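Local coordinates for putative type VI secretion protein (Escherichia coli, PDB 6SKI), which probably acts as a phospholipase toxin of the type VI secretion system, carried on the TTR domain of the VgrG spike, at residues 105-111 against 433-438; 150-155 against 259-265; 207-211 against 272-276; 335-339 against 350-354; 355-359 against 402-406. All blocks are in the same frame, centred on the assembly; numbering follows the deposited sequence.

Contact 1 (105-111 against 433-438); sequences LNILYHP and VLFEPI
Tyr109 turns the edge of its ring to the face of Phe435, a T-shaped pair with centroids 5.7 Å apart and planes at 83°. At the rim of the phenylalanine Leu105 O lies in the ring plane, 3.4 Å from Phe435 CE1. Separately, Leu105 CD2 packs 3.6 Å from Phe435 CE1. At the edge of the His110 ring, and in its plane, sits Glu436 OE2, 3.1 Å from His110 CD2; imidazole and carboxylate stand nearly upright to each other (88°). Tyr109 CG is trans to the backbone N (chi1 -166°), which carries the ring past Phe435 until Tyr109 CE1 touches Val433 CG1 at 3.4 Å. Two backbone bonds flank the Tyr109-Phe435 bridge, Glu436 N to Leu108 O (2.6 Å) and His110 N to Leu434 O (3.1 Å). Beyond them the Leu108 and Ile438 side chains cross at about a right angle, Leu108 CD1 lying 3.7 Å from Ile438 CG1. The contact thus joins the end of helix 101-108 to the loop after helix 416-431, on whose Leu425 and Ala428 Phe435 rests, while Tyr109 reaches the central sheet, bonding through OH to Asp192 of strand 184-195 and meeting Phe42 of strand 22-43 edge-to-face.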
# COMPACT_ATOMS: atom_id res chain seq x y z
N LEU A 105 -1.51 -9.85 -6.71
CA LEU A 105 -2.12 -10.71 -5.71
C LEU A 105 -3.63 -10.66 -5.80
O LEU A 105 -4.31 -11.68 -5.62
CB LEU A 105 -1.65 -10.31 -4.31
CG LEU A 105 -0.27 -10.79 -3.88
CD1 LEU A 105 0.11 -10.11 -2.58
CD2 LEU A 105 -0.21 -12.29 -3.74
N ASN A 106 -4.19 -9.48 -6.06
CA ASN A 106 -5.63 -9.36 -6.26
C ASN A 106 -6.08 -10.14 -7.49
O ASN A 106 -7.07 -10.86 -7.45
CB ASN A 106 -6.01 -7.88 -6.37
CG ASN A 106 -7.50 -7.66 -6.32
OD1 ASN A 106 -8.12 -7.73 -5.26
ND2 ASN A 106 -8.10 -7.38 -7.47
N ILE A 107 -5.34 -9.99 -8.59
CA ILE A 107 -5.68 -10.71 -9.82
C ILE A 107 -5.57 -12.22 -9.61
O ILE A 107 -6.33 -12.99 -10.20
CB ILE A 107 -4.79 -10.24 -10.98
CG1 ILE A 107 -5.05 -8.76 -11.30
CG2 ILE A 107 -5.02 -11.08 -12.22
CD1 ILE A 107 -6.49 -8.34 -11.19
N LEU A 108 -4.65 -12.65 -8.75
CA LEU A 108 -4.39 -14.07 -8.56
C LEU A 108 -5.13 -14.67 -7.38
O LEU A 108 -5.27 -15.89 -7.31
CB LEU A 108 -2.89 -14.31 -8.37
CG LEU A 108 -2.01 -14.24 -9.61
CD1 LEU A 108 -0.56 -14.33 -9.23
CD2 LEU A 108 -2.39 -15.34 -10.57
N TYR A 109 -5.59 -13.84 -6.45
CA TYR A 109 -6.45 -14.32 -5.37
C TYR A 109 -7.66 -15.02 -5.97
O TYR A 109 -8.40 -14.43 -6.75
CB TYR A 109 -6.89 -13.14 -4.51
CG TYR A 109 -7.50 -13.50 -3.19
CD1 TYR A 109 -6.71 -13.81 -2.10
CD2 TYR A 109 -8.88 -13.52 -3.02
CE1 TYR A 109 -7.26 -14.13 -0.88
CE2 TYR A 109 -9.44 -13.84 -1.81
CZ TYR A 109 -8.63 -14.14 -0.75
OH TYR A 109 -9.18 -14.46 0.47
N HIS A 110 -7.83 -16.28 -5.61
CA HIS A 110 -8.91 -17.06 -6.19
C HIS A 110 -10.26 -16.49 -5.76
O HIS A 110 -10.55 -16.45 -4.56
CB HIS A 110 -8.80 -18.52 -5.78
CG HIS A 110 -9.86 -19.39 -6.36
ND1 HIS A 110 -10.77 -20.08 -5.58
CD2 HIS A 110 -10.17 -19.69 -7.65
CE1 HIS A 110 -11.59 -20.76 -6.37
NE2 HIS A 110 -11.25 -20.54 -7.62
N PRO A 111 -11.10 -16.04 -6.69
CA PRO A 111 -12.43 -15.57 -6.30
C PRO A 111 -13.49 -16.66 -6.40
O PRO A 111 -13.48 -17.47 -7.33
CB PRO A 111 -12.68 -14.45 -7.31
CG PRO A 111 -12.04 -14.97 -8.56
CD PRO A 111 -10.85 -15.82 -8.12
N VAL A 433 -4.27 -19.67 2.08
CA VAL A 433 -4.92 -18.86 1.06
C VAL A 433 -4.82 -19.56 -0.29
O VAL A 433 -3.79 -20.17 -0.62
CB VAL A 433 -4.28 -17.46 1.01
CG1 VAL A 433 -5.16 -16.52 0.24
CG2 VAL A 433 -4.05 -16.94 2.41
N LEU A 434 -5.89 -19.48 -1.07
CA LEU A 434 -5.94 -20.09 -2.39
C LEU A 434 -5.68 -19.02 -3.44
O LEU A 434 -6.36 -18.00 -3.47
CB LEU A 434 -7.28 -20.77 -2.64
CG LEU A 434 -7.66 -21.88 -1.67
CD1 LEU A 434 -9.09 -22.30 -1.91
CD2 LEU A 434 -6.71 -23.05 -1.80
N PHE A 435 -4.69 -19.28 -4.29
CA PHE A 435 -4.30 -18.37 -5.36
C PHE A 435 -4.34 -19.12 -6.67
O PHE A 435 -3.98 -20.30 -6.73
CB PHE A 435 -2.90 -17.81 -5.12
CG PHE A 435 -2.87 -16.63 -4.20
CD1 PHE A 435 -3.21 -15.38 -4.66
CD2 PHE A 435 -2.51 -16.78 -2.88
CE1 PHE A 435 -3.19 -14.29 -3.82
CE2 PHE A 435 -2.48 -15.70 -2.04
CZ PHE A 435 -2.82 -14.45 -2.51
N GLU A 436 -4.78 -18.44 -7.72
CA GLU A 436 -4.68 -19.02 -9.04
C GLU A 436 -3.21 -19.20 -9.42
O GLU A 436 -2.37 -18.37 -9.05
CB GLU A 436 -5.39 -18.14 -10.07
CG GLU A 436 -6.84 -17.82 -9.73
CD GLU A 436 -7.81 -18.94 -10.08
OE1 GLU A 436 -7.39 -20.12 -10.10
OE2 GLU A 436 -8.99 -18.63 -10.32
N PRO A 437 -2.87 -20.27 -10.13
CA PRO A 437 -1.47 -20.48 -10.51
C PRO A 437 -0.97 -19.36 -11.41
O PRO A 437 -1.73 -18.74 -12.16
CB PRO A 437 -1.52 -21.82 -11.25
CG PRO A 437 -2.66 -22.52 -10.58
CD PRO A 437 -3.69 -21.43 -10.51
N ILE A 438 0.33 -19.10 -11.33
CA ILE A 438 1.00 -18.21 -12.26
C ILE A 438 1.29 -19.01 -13.52
O ILE A 438 2.07 -19.97 -13.49
CB ILE A 438 2.29 -17.62 -11.67
CG1 ILE A 438 1.97 -16.60 -10.58
CG2 ILE A 438 3.12 -16.97 -12.76
CD1 ILE A 438 3.14 -15.72 -10.22

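Contact 2 (150-155 against 259-265); sequences ILDIFE and INGRSNP
Leu151, Arg262 and Ile259 carry this contact, with Leu151 wedged between the other two. Its CD1 methyl lies over one face of the Arg262 guanidinium, toward the rim, 3.3 Å from Arg262 NH1, while Leu151 CD2 follows the aliphatic stem at 3.6 Å from Arg262 CG. On its other flank Leu151 CD1 meets Ile259 CG2 at 3.7 Å. Ile259 holds CG1 between its backbone N and carbonyl carbon (chi1 53°), and from there sends CD1 to Ile150 CG2, 3.6 Å away. Bends at chi2 and chi3 fold the Arg262 chain back so that NH2 faces the Glu155 carboxylate: this one nitrogen stands 3.0 Å from Glu155 OE1 and forms a 3.1 Å hydrogen bond to Glu155 OE2, on its syn side, within a salt bridge whose two planes are 27° apart. Toward the helix end, Pro265 CD packs against Phe154 CE1 at 3.4 Å, and Glu155 CG lies beside the same proline. The type I turn Ile259-Arg262 and the residues after it belong to the excursion between strands 237-243 and 278-284, and here they wrap the last turn of helix 144-154, consistent with the loop-rich periphery of an alpha/beta-hydrolase fold.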
# COMPACT_ATOMS: atom_id res chain seq x y z
N ILE A 150 -3.57 17.61 2.32
CA ILE A 150 -2.36 17.09 2.96
C ILE A 150 -2.71 16.45 4.29
O ILE A 150 -2.09 15.46 4.69
CB ILE A 150 -1.33 18.22 3.11
CG1 ILE A 150 -0.90 18.72 1.73
CG2 ILE A 150 -0.11 17.75 3.88
CD1 ILE A 150 0.12 19.83 1.79
N LEU A 151 -3.73 16.97 4.98
CA LEU A 151 -4.18 16.33 6.21
C LEU A 151 -4.91 15.03 5.93
O LEU A 151 -4.86 14.11 6.75
CB LEU A 151 -5.10 17.28 6.98
CG LEU A 151 -4.44 18.07 8.11
CD1 LEU A 151 -5.43 19.02 8.73
CD2 LEU A 151 -3.87 17.12 9.15
N ASP A 152 -5.59 14.94 4.78
CA ASP A 152 -6.23 13.70 4.38
C ASP A 152 -5.20 12.62 4.09
O ASP A 152 -5.39 11.46 4.45
CB ASP A 152 -7.11 13.95 3.16
CG ASP A 152 -8.48 14.48 3.52
OD1 ASP A 152 -9.27 14.77 2.60
OD2 ASP A 152 -8.76 14.63 4.73
N ILE A 153 -4.11 13.00 3.42
CA ILE A 153 -3.03 12.04 3.18
C ILE A 153 -2.34 11.68 4.49
O ILE A 153 -1.93 10.53 4.69
CB ILE A 153 -2.03 12.60 2.16
CG1 ILE A 153 -2.76 12.99 0.88
CG2 ILE A 153 -0.94 11.59 1.86
CD1 ILE A 153 -3.22 11.82 0.06
N PHE A 154 -2.19 12.64 5.40
CA PHE A 154 -1.55 12.36 6.68
C PHE A 154 -2.34 11.34 7.48
O PHE A 154 -1.76 10.48 8.15
CB PHE A 154 -1.38 13.66 7.47
CG PHE A 154 -0.69 13.48 8.78
CD1 PHE A 154 -1.34 13.78 9.96
CD2 PHE A 154 0.62 13.04 8.84
CE1 PHE A 154 -0.71 13.63 11.17
CE2 PHE A 154 1.26 12.88 10.05
CZ PHE A 154 0.59 13.17 11.22
N GLU A 155 -3.67 11.43 7.42
CA GLU A 155 -4.55 10.50 8.11
C GLU A 155 -5.03 9.38 7.19
O GLU A 155 -6.07 8.77 7.47
CB GLU A 155 -5.74 11.26 8.69
CG GLU A 155 -5.48 11.85 10.05
CD GLU A 155 -6.34 13.06 10.33
OE1 GLU A 155 -7.01 13.55 9.39
OE2 GLU A 155 -6.36 13.53 11.49
N ILE A 259 -1.16 23.20 9.27
CA ILE A 259 -1.85 21.98 9.67
C ILE A 259 -1.10 21.19 10.73
O ILE A 259 -1.58 20.12 11.12
CB ILE A 259 -2.15 21.09 8.46
CG1 ILE A 259 -0.87 20.85 7.66
CG2 ILE A 259 -3.20 21.73 7.58
CD1 ILE A 259 -1.10 20.19 6.33
N ASN A 260 0.06 21.66 11.21
CA ASN A 260 0.80 20.87 12.18
C ASN A 260 0.07 20.72 13.51
O ASN A 260 0.47 19.89 14.34
CB ASN A 260 2.19 21.47 12.43
CG ASN A 260 2.13 22.94 12.78
OD1 ASN A 260 1.07 23.49 13.08
ND2 ASN A 260 3.28 23.60 12.73
N GLY A 261 -0.98 21.51 13.74
CA GLY A 261 -1.72 21.40 14.99
C GLY A 261 -2.41 20.06 15.15
O GLY A 261 -2.52 19.54 16.27
N ARG A 262 -2.88 19.49 14.05
CA ARG A 262 -3.55 18.19 14.10
C ARG A 262 -2.63 17.13 14.68
O ARG A 262 -1.45 17.05 14.33
CB ARG A 262 -4.01 17.78 12.70
CG ARG A 262 -4.66 16.41 12.64
CD ARG A 262 -6.13 16.46 13.00
NE ARG A 262 -6.84 17.55 12.32
CZ ARG A 262 -7.50 17.41 11.18
NH1 ARG A 262 -8.11 18.45 10.64
NH2 ARG A 262 -7.54 16.23 10.58
N SER A 263 -3.18 16.31 15.57
CA SER A 263 -2.41 15.24 16.20
C SER A 263 -2.18 14.10 15.22
O SER A 263 -2.80 14.02 14.16
CB SER A 263 -3.13 14.73 17.45
OG SER A 263 -4.52 14.59 17.21
N ASN A 264 -1.26 13.21 15.59
CA ASN A 264 -0.97 12.07 14.74
C ASN A 264 -2.21 11.19 14.58
O ASN A 264 -3.07 11.16 15.47
CB ASN A 264 0.21 11.26 15.31
CG ASN A 264 -0.06 10.64 16.68
OD1 ASN A 264 -1.19 10.62 17.17
ND2 ASN A 264 0.99 10.13 17.30
N PRO A 265 -2.37 10.52 13.45
CA PRO A 265 -3.52 9.62 13.29
C PRO A 265 -3.38 8.41 14.18
O PRO A 265 -2.28 7.94 14.47
CB PRO A 265 -3.45 9.24 11.80
CG PRO A 265 -2.00 9.28 11.51
CD PRO A 265 -1.48 10.47 12.27

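Contact 3 (207-211 against 272-276); sequences ANRVM and RPSVA
Met211 lays its methyl over one face of the Arg272 guanidinium, CE being 3.3 Å above the plane and displaced toward the rim, 3.5 Å from Arg272 CZ. The sulfur lies beside the same group, with Met211 SD 3.0 Å from Arg272 NH2. Met211 gets there as a fully stretched chain: CG points away from the backbone N (chi1 -157°) and the later torsions continue straight, while Arg272 bends at chi3 and brings its flat end back across the thioether. On its way out Met211 runs alongside the turn, CG standing 3.7 Å from Ser274 O and CE 3.6 Å from Ser274 OG. Deeper in, Val275 supplies the apolar counterpart: its CG2 meets Ala207 CB at 3.6 Å, and its CB lies 4.1 Å from Met211 SD. Asn208 borders the same valine. The type I turn Arg272-Val275 thereby rests on the last turn of helix 198-211, the helix following the probable nucleophile elbow of this alpha/beta hydrolase. Behind it Ala207 and Ala276 pack on strand 237-243, through Leu241 and Val238, and Val275 also touches Trp301. No hydrogen bond or salt bridge links the two segments, so the contact rests on dispersion, methyl against methyl at Ala207 and Val275 and thioether against guanidinium at Met211 and Arg272, with the polarisable sulfur probably adding a favourable response to the arginine's charge.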
# COMPACT_ATOMS: atom_id res chain seq x y z
N ALA A 207 -5.98 -5.02 10.43
CA ALA A 207 -5.89 -6.23 11.23
C ALA A 207 -6.17 -5.93 12.69
O ALA A 207 -6.91 -6.66 13.36
CB ALA A 207 -4.52 -6.88 11.06
N ASN A 208 -5.66 -4.79 13.18
CA ASN A 208 -5.89 -4.44 14.57
C ASN A 208 -7.37 -4.16 14.81
O ASN A 208 -7.93 -4.57 15.83
CB ASN A 208 -5.03 -3.26 14.96
CG ASN A 208 -3.60 -3.66 15.26
OD1 ASN A 208 -2.66 -3.09 14.72
ND2 ASN A 208 -3.43 -4.66 16.11
N ARG A 209 -8.02 -3.50 13.85
CA ARG A 209 -9.45 -3.27 13.97
C ARG A 209 -10.21 -4.59 14.00
O ARG A 209 -11.26 -4.70 14.64
CB ARG A 209 -9.95 -2.39 12.83
CG ARG A 209 -9.35 -1.01 12.84
CD ARG A 209 -9.90 -0.16 11.71
NE ARG A 209 -11.32 0.11 11.88
CZ ARG A 209 -11.95 1.14 11.33
NH1 ARG A 209 -11.29 2.01 10.59
NH2 ARG A 209 -13.25 1.30 11.53
N VAL A 210 -9.69 -5.61 13.31
CA VAL A 210 -10.32 -6.92 13.39
C VAL A 210 -10.00 -7.57 14.73
O VAL A 210 -10.82 -8.29 15.30
CB VAL A 210 -9.90 -7.80 12.20
CG1 VAL A 210 -10.46 -9.19 12.34
CG2 VAL A 210 -10.35 -7.17 10.90
N MET A 211 -8.80 -7.32 15.25
CA MET A 211 -8.43 -7.89 16.54
C MET A 211 -9.20 -7.24 17.67
O MET A 211 -9.63 -7.91 18.61
CB MET A 211 -6.93 -7.74 16.76
CG MET A 211 -6.33 -8.73 17.73
SD MET A 211 -4.70 -8.20 18.27
CE MET A 211 -4.31 -9.48 19.46
N ARG A 272 0.13 -8.10 17.63
CA ARG A 272 0.23 -8.99 18.78
C ARG A 272 -0.05 -10.42 18.33
O ARG A 272 -0.64 -10.65 17.27
CB ARG A 272 -0.73 -8.51 19.86
CG ARG A 272 -0.31 -7.17 20.46
CD ARG A 272 -1.34 -6.59 21.40
NE ARG A 272 -2.64 -6.39 20.76
CZ ARG A 272 -3.81 -6.62 21.35
NH1 ARG A 272 -3.84 -7.08 22.59
NH2 ARG A 272 -4.94 -6.41 20.69
N PRO A 273 0.36 -11.42 19.12
CA PRO A 273 0.34 -12.81 18.62
C PRO A 273 -1.03 -13.32 18.19
O PRO A 273 -1.10 -14.42 17.64
CB PRO A 273 0.86 -13.61 19.82
CG PRO A 273 1.74 -12.64 20.52
CD PRO A 273 0.98 -11.35 20.45
N SER A 274 -2.10 -12.57 18.41
CA SER A 274 -3.43 -12.98 17.99
C SER A 274 -4.00 -12.07 16.91
O SER A 274 -5.20 -12.13 16.63
CB SER A 274 -4.38 -13.03 19.18
OG SER A 274 -5.70 -12.68 18.80
N VAL A 275 -3.17 -11.22 16.30
CA VAL A 275 -3.66 -10.32 15.26
C VAL A 275 -4.04 -11.10 14.01
O VAL A 275 -4.91 -10.67 13.24
CB VAL A 275 -2.61 -9.24 14.96
CG1 VAL A 275 -1.45 -9.81 14.15
CG2 VAL A 275 -3.24 -8.07 14.24
N ALA A 276 -3.42 -12.26 13.80
CA ALA A 276 -3.69 -13.10 12.64
C ALA A 276 -3.10 -14.47 12.92
O ALA A 276 -2.30 -14.65 13.83
CB ALA A 276 -3.10 -12.50 11.36

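Contact 4 (335-339 against 350-354); sequences PEFEI and RVYRK
Val351 is the packed centre, set against the backbone of strand 336-339: its CG1 lies 3.2 Å from Glu336 O and 3.9 Å from Glu336 CB. Helix 350-362 turns back on the sheet after strand 328-341 as a beta-alpha unit, 350-354 running nearly antiparallel to 336-339 at 158°, axes 8.1 Å apart. Behind Val351 stands Val401 of the adjoining strand 398-409, to which Glu336 and Glu338 are bound through backbone hydrogen bonds of Ala403 and Val401. Toward solvent the contact loosens into charges. Glu338 OE1 meets Arg350 NE at 2.9 Å in a salt bridge whose hydrogen bond is weak, bent to 123° at the hydrogen. The Arg350 chain leaves with CG opposite the backbone N (chi1 -177°) and turns at chi3, bringing NH1 round to Glu336 OE1, a longer 3.6 Å pair. Glu336 reaches on with OE2 to Lys354 NZ at 3.5 Å, its OE1 lying over the lysine stem, 3.2 Å from Lys354 CG. Two strand acids and two helix bases thus form one network, Arg350 serving both glutamates and Glu336 both bases; with the cations exposed and most pairs long, the charges probably balance while the side chains keep some freedom.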
# COMPACT_ATOMS: atom_id res chain seq x y z
N PRO A 335 24.17 18.38 -4.92
CA PRO A 335 25.04 19.24 -5.72
C PRO A 335 25.45 20.48 -4.95
O PRO A 335 24.62 21.14 -4.32
CB PRO A 335 24.17 19.59 -6.94
CG PRO A 335 23.17 18.48 -6.99
CD PRO A 335 22.86 18.20 -5.56
N GLU A 336 26.73 20.81 -5.01
CA GLU A 336 27.28 21.92 -4.25
C GLU A 336 27.90 22.92 -5.20
O GLU A 336 28.68 22.54 -6.08
CB GLU A 336 28.30 21.44 -3.22
CG GLU A 336 27.73 21.26 -1.83
CD GLU A 336 28.78 20.86 -0.82
OE1 GLU A 336 29.83 20.34 -1.24
OE2 GLU A 336 28.54 21.05 0.39
N PHE A 337 27.58 24.20 -5.02
CA PHE A 337 28.01 25.26 -5.91
C PHE A 337 28.83 26.28 -5.14
O PHE A 337 28.56 26.56 -3.96
CB PHE A 337 26.82 25.96 -6.57
CG PHE A 337 25.91 25.03 -7.32
CD1 PHE A 337 26.06 24.86 -8.69
CD2 PHE A 337 24.91 24.33 -6.67
CE1 PHE A 337 25.24 24.01 -9.38
CE2 PHE A 337 24.09 23.48 -7.36
CZ PHE A 337 24.25 23.32 -8.72
N GLU A 338 29.83 26.85 -5.80
CA GLU A 338 30.59 27.94 -5.22
C GLU A 338 31.14 28.81 -6.34
O GLU A 338 31.40 28.33 -7.45
CB GLU A 338 31.72 27.44 -4.32
CG GLU A 338 33.05 27.21 -5.00
CD GLU A 338 34.02 26.48 -4.09
OE1 GLU A 338 33.55 25.83 -3.13
OE2 GLU A 338 35.24 26.59 -4.30
N ILE A 339 31.31 30.10 -6.05
CA ILE A 339 31.81 31.06 -7.01
C ILE A 339 33.32 31.20 -6.84
O ILE A 339 33.81 31.37 -5.71
CB ILE A 339 31.11 32.42 -6.86
CG1 ILE A 339 29.59 32.23 -6.89
CG2 ILE A 339 31.55 33.37 -7.95
CD1 ILE A 339 28.81 33.51 -7.07
N ARG A 350 36.59 23.34 -4.18
CA ARG A 350 36.10 22.66 -2.99
C ARG A 350 34.93 21.73 -3.31
O ARG A 350 34.84 20.62 -2.77
CB ARG A 350 35.68 23.68 -1.93
CG ARG A 350 35.21 23.06 -0.63
CD ARG A 350 34.46 24.07 0.23
NE ARG A 350 33.37 24.71 -0.50
CZ ARG A 350 32.14 24.21 -0.60
NH1 ARG A 350 31.85 23.05 -0.02
NH2 ARG A 350 31.21 24.86 -1.28
N VAL A 351 34.04 22.17 -4.20
CA VAL A 351 32.87 21.36 -4.53
C VAL A 351 33.29 20.09 -5.26
O VAL A 351 32.72 19.02 -5.05
CB VAL A 351 31.85 22.18 -5.33
CG1 VAL A 351 31.39 23.38 -4.52
CG2 VAL A 351 32.42 22.63 -6.66
N TYR A 352 34.30 20.19 -6.13
CA TYR A 352 34.79 18.99 -6.81
C TYR A 352 35.44 18.03 -5.83
O TYR A 352 35.26 16.81 -5.95
CB TYR A 352 35.79 19.36 -7.91
CG TYR A 352 36.24 18.16 -8.70
CD1 TYR A 352 35.42 17.60 -9.67
CD2 TYR A 352 37.47 17.57 -8.46
CE1 TYR A 352 35.82 16.50 -10.39
CE2 TYR A 352 37.88 16.47 -9.18
CZ TYR A 352 37.05 15.94 -10.14
OH TYR A 352 37.45 14.83 -10.86
N ARG A 353 36.20 18.54 -4.87
CA ARG A 353 36.83 17.67 -3.89
C ARG A 353 35.78 16.98 -3.03
O ARG A 353 35.90 15.79 -2.72
CB ARG A 353 37.79 18.48 -3.03
CG ARG A 353 39.07 18.87 -3.75
CD ARG A 353 40.05 19.55 -2.82
NE ARG A 353 40.84 20.55 -3.53
CZ ARG A 353 40.59 21.86 -3.49
NH1 ARG A 353 39.58 22.31 -2.77
NH2 ARG A 353 41.35 22.70 -4.17
N LYS A 354 34.72 17.71 -2.66
CA LYS A 354 33.64 17.11 -1.89
C LYS A 354 32.92 16.04 -2.70
O LYS A 354 32.63 14.95 -2.19
CB LYS A 354 32.66 18.20 -1.45
CG LYS A 354 31.46 17.68 -0.69
CD LYS A 354 31.89 16.96 0.58
CE LYS A 354 30.71 16.78 1.53
NZ LYS A 354 29.89 18.02 1.61

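Contact 5 (355-359 against 402-406); sequences AEQVR and GAAVF
Val405 is the main bump: its CG2 fits into the hollow between Ala355 and, a turn further on, Val358 and Arg359. Val405 CG2 lies 3.9 Å from Val358 CB and also borders Ala355 O and the backbone N of Arg359. A chi1 of -175° puts Val405 CG1 across from the backbone N, and it spreads the other way over the arginine stem, 3.9 Å from Arg359 CG. Two residues earlier on the same face of the strand, two small residues let the backbones close up: Ala355 CB sits against Ala403 CB at 3.8 Å, and the axes come within 7.4 Å, running almost parallel at 11°. The guanidinium of Arg359 turns back along its own helix, Arg359 NH2 standing 2.9 Å from Glu356 OE1 in a salt bridge with a weak hydrogen bond. Ala403 and Val405 thus face helix 350-362, whereas Ala404 and Phe406 turn to the reverse side and touch helix 72-85, through Phe81, Leu82 and Ile85. Strand 398-409 is the middle one of three antiparallel strands, between 328-341 and 376-386, so this is a layered alpha/beta arrangement in which helices cover both faces of a small sheet.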
# COMPACT_ATOMS: atom_id res chain seq x y z
N ALA A 355 32.64 16.32 -3.97
CA ALA A 355 31.96 15.35 -4.81
C ALA A 355 32.81 14.10 -5.02
O ALA A 355 32.29 12.98 -5.03
CB ALA A 355 31.58 15.98 -6.15
N GLU A 356 34.12 14.27 -5.19
CA GLU A 356 34.98 13.11 -5.36
C GLU A 356 35.09 12.30 -4.07
O GLU A 356 35.15 11.07 -4.11
CB GLU A 356 36.36 13.54 -5.85
CG GLU A 356 36.44 13.73 -7.35
CD GLU A 356 36.98 12.51 -8.06
OE1 GLU A 356 37.93 11.89 -7.53
OE2 GLU A 356 36.47 12.17 -9.14
N GLN A 357 35.10 12.98 -2.92
CA GLN A 357 35.05 12.26 -1.66
C GLN A 357 33.77 11.44 -1.55
O GLN A 357 33.80 10.28 -1.13
CB GLN A 357 35.16 13.24 -0.49
CG GLN A 357 36.56 13.40 0.05
CD GLN A 357 36.57 13.83 1.50
OE1 GLN A 357 35.60 14.40 1.99
NE2 GLN A 357 37.67 13.55 2.20
N VAL A 358 32.63 12.04 -1.92
CA VAL A 358 31.37 11.31 -1.86
C VAL A 358 31.37 10.14 -2.83
O VAL A 358 30.85 9.06 -2.52
CB VAL A 358 30.19 12.26 -2.13
CG1 VAL A 358 28.88 11.49 -2.11
CG2 VAL A 358 30.15 13.36 -1.09
N ARG A 359 31.96 10.31 -4.01
CA ARG A 359 32.00 9.23 -4.99
C ARG A 359 32.85 8.07 -4.49
O ARG A 359 32.47 6.90 -4.64
CB ARG A 359 32.52 9.72 -6.33
CG ARG A 359 32.20 8.78 -7.48
CD ARG A 359 32.97 9.14 -8.72
NE ARG A 359 34.32 9.60 -8.40
CZ ARG A 359 35.38 8.81 -8.29
NH1 ARG A 359 35.25 7.50 -8.48
NH2 ARG A 359 36.56 9.32 -7.99
N GLY A 402 29.72 24.12 -9.82
CA GLY A 402 29.00 23.17 -8.99
C GLY A 402 29.46 21.76 -9.32
O GLY A 402 29.80 21.47 -10.47
N ALA A 403 29.48 20.91 -8.32
CA ALA A 403 29.86 19.52 -8.49
C ALA A 403 28.86 18.63 -7.78
O ALA A 403 28.32 18.99 -6.73
CB ALA A 403 31.27 19.25 -7.97
N ALA A 404 28.60 17.47 -8.38
CA ALA A 404 27.76 16.46 -7.76
C ALA A 404 28.23 15.08 -8.19
O ALA A 404 29.06 14.94 -9.09
CB ALA A 404 26.28 16.66 -8.10
N VAL A 405 27.71 14.06 -7.53
CA VAL A 405 27.95 12.68 -7.93
C VAL A 405 26.73 12.18 -8.70
O VAL A 405 25.61 12.19 -8.18
CB VAL A 405 28.24 11.79 -6.71
CG1 VAL A 405 28.61 10.39 -7.17
CG2 VAL A 405 29.35 12.38 -5.89
N PHE A 406 26.96 11.73 -9.93
CA PHE A 406 25.90 11.28 -10.81
C PHE A 406 26.02 9.78 -11.06
O PHE A 406 27.12 9.26 -11.28
CB PHE A 406 25.96 12.02 -12.15
CG PHE A 406 24.62 12.23 -12.78
CD1 PHE A 406 23.67 13.03 -12.17
CD2 PHE A 406 24.31 11.64 -13.99
CE1 PHE A 406 22.44 13.23 -12.75
CE2 PHE A 406 23.08 11.83 -14.57
CZ PHE A 406 22.15 12.63 -13.95

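From the N terminus, helix 101-108 opens contact 1, which closes only at 433-438, after every other contact has been made; the remaining four nest inside its loop. Contact 2 starts at 150-155 and contact 3 at 207-211, before either closes at 259-265 and 272-276, so these two cross, and both tie helices to the excursion between strands 237-243 and 278-284. Contacts 4 and 5 follow in series on one helix, 350-362, bound first to strand 328-341 and then to its neighbour 398-409; their centres are about 8 Å apart. They lie far from contact 1, about 53 and 47 Å between centres, across the middle of the chain.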